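Local atomic coordinates of RavA (Legionella pneumophila str. Paris, PDB entry 6WO6), a protein that is an effector of the pathogen Legionella pneumophila, probably delivered into host cells during infection, whose precise biochemical role remains uncertain. Residues H62-A67 and S79-A84. The protein carries 2 engineered substitutions. Numbering follows the deposited sequence.
Sequences HAIEAA and SFLFQA
I64 meets L81 and F82 with its two branches, and these three side chains carry the apolar contact between residues 62-67 and 79-84. Its longer branch reaches L81 at an oblique angle: I64 CD1 lies 4.0 Å from L81 CG, and I64 CG1 is 4.0 Å from L81 CD2. The shorter branch goes to the phenylalanine, where I64 CG2 stands 4.1 Å from F82 CD1, close to the ring plane, so the methyl abuts the ring edge and does not cover a face. These separations, with 156 Å² buried in all and no hydrogen bond across the pair, identify a small van der Waals contact. The division of labour follows from the isoleucine torsion: with chi1 at -60°, CG1 sits beside the backbone N and CG2 opposite it, and each branch is directed at a different neighbour. I64 and F82 also have the nearest CA atoms, 7.0 Å apart. I64 and L81 are buried, whereas F82 is exposed and borders the contact on its solvent side. Outside the pair, the carbonyl of I64 receives a weak hydrogen bond from H78, a second, polar link to the helix that carries L81. The contact thus joins the C-terminal end of helix 54-66 to the early turns of helix 77-92 in the N-terminal helical region, where L81 also packs on L26 of helix 23-28 and L48 of helix 38-51.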
# COMPACT_ATOMS: atom_id res chain seq x y z
N HIS A 62 -22.08 -24.77 3.85
CA HIS A 62 -23.33 -25.50 4.05
C HIS A 62 -23.11 -26.99 3.89
O HIS A 62 -23.71 -27.79 4.62
CB HIS A 62 -24.39 -24.99 3.07
CG HIS A 62 -24.80 -23.57 3.32
ND1 HIS A 62 -24.74 -22.98 4.56
CD2 HIS A 62 -25.27 -22.62 2.47
CE1 HIS A 62 -25.15 -21.73 4.48
NE2 HIS A 62 -25.48 -21.48 3.22
N ALA A 63 -22.23 -27.39 2.97
CA ALA A 63 -21.92 -28.80 2.81
C ALA A 63 -21.44 -29.41 4.12
O ALA A 63 -21.95 -30.44 4.57
CB ALA A 63 -20.87 -28.99 1.71
N ILE A 64 -20.48 -28.75 4.77
CA ILE A 64 -19.97 -29.24 6.05
C ILE A 64 -21.10 -29.33 7.07
O ILE A 64 -21.13 -30.24 7.90
CB ILE A 64 -18.82 -28.35 6.55
CG1 ILE A 64 -17.68 -28.33 5.54
CG2 ILE A 64 -18.33 -28.81 7.91
CD1 ILE A 64 -16.55 -27.40 5.92
N GLU A 65 -22.06 -28.41 7.00
CA GLU A 65 -23.17 -28.42 7.95
C GLU A 65 -24.16 -29.54 7.63
O GLU A 65 -24.83 -30.04 8.54
CB GLU A 65 -23.87 -27.06 7.94
CG GLU A 65 -25.03 -26.93 8.93
CD GLU A 65 -24.63 -27.26 10.35
OE1 GLU A 65 -25.33 -28.08 10.99
OE2 GLU A 65 -23.61 -26.72 10.83
N ALA A 66 -24.24 -29.96 6.37
CA ALA A 66 -25.19 -31.01 6.01
C ALA A 66 -24.75 -32.36 6.57
O ALA A 66 -25.59 -33.14 7.05
CB ALA A 66 -25.35 -31.09 4.50
N ALA A 67 -23.45 -32.65 6.53
CA ALA A 67 -22.92 -33.92 7.03
C ALA A 67 -22.68 -33.92 8.53
O ALA A 67 -22.16 -34.91 9.06
CB ALA A 67 -21.63 -34.27 6.29
N SER A 79 -14.74 -32.25 12.92
CA SER A 79 -14.11 -31.22 13.72
C SER A 79 -12.92 -30.61 12.99
O SER A 79 -12.78 -29.38 12.89
CB SER A 79 -13.68 -31.80 15.07
OG SER A 79 -13.03 -30.83 15.87
N PHE A 80 -12.03 -31.47 12.46
CA PHE A 80 -10.88 -30.99 11.71
C PHE A 80 -11.32 -30.18 10.49
O PHE A 80 -10.77 -29.10 10.22
CB PHE A 80 -10.01 -32.17 11.27
CG PHE A 80 -9.27 -32.83 12.40
CD1 PHE A 80 -9.86 -33.83 13.15
CD2 PHE A 80 -7.97 -32.45 12.69
CE1 PHE A 80 -9.17 -34.44 14.19
CE2 PHE A 80 -7.28 -33.06 13.73
CZ PHE A 80 -7.88 -34.05 14.47
N LEU A 81 -12.30 -30.68 9.74
CA LEU A 81 -12.73 -29.99 8.53
C LEU A 81 -13.33 -28.63 8.85
O LEU A 81 -13.06 -27.64 8.15
CB LEU A 81 -13.72 -30.85 7.75
CG LEU A 81 -13.96 -30.36 6.32
CD1 LEU A 81 -12.65 -30.31 5.56
CD2 LEU A 81 -14.98 -31.24 5.60
N PHE A 82 -14.13 -28.54 9.92
CA PHE A 82 -14.73 -27.26 10.27
C PHE A 82 -13.68 -26.27 10.75
O PHE A 82 -13.73 -25.08 10.40
CB PHE A 82 -15.81 -27.45 11.33
CG PHE A 82 -16.66 -26.23 11.55
CD1 PHE A 82 -17.60 -25.86 10.61
CD2 PHE A 82 -16.50 -25.45 12.68
CE1 PHE A 82 -18.38 -24.73 10.79
CE2 PHE A 82 -17.28 -24.32 12.87
CZ PHE A 82 -18.22 -23.96 11.93
N GLN A 83 -12.70 -26.73 11.54
CA GLN A 83 -11.64 -25.83 11.98
C GLN A 83 -10.82 -25.33 10.79
O GLN A 83 -10.42 -24.15 10.74
CB GLN A 83 -10.75 -26.52 13.00
CG GLN A 83 -11.39 -26.71 14.36
CD GLN A 83 -10.52 -27.48 15.33
OE1 GLN A 83 -9.85 -26.90 16.19
NE2 GLN A 83 -10.51 -28.80 15.20
N ALA A 84 -10.56 -26.20 9.81
CA ALA A 84 -9.82 -25.78 8.63
C ALA A 84 -10.60 -24.75 7.82
O ALA A 84 -10.03 -23.75 7.35
CB ALA A 84 -9.47 -26.99 7.77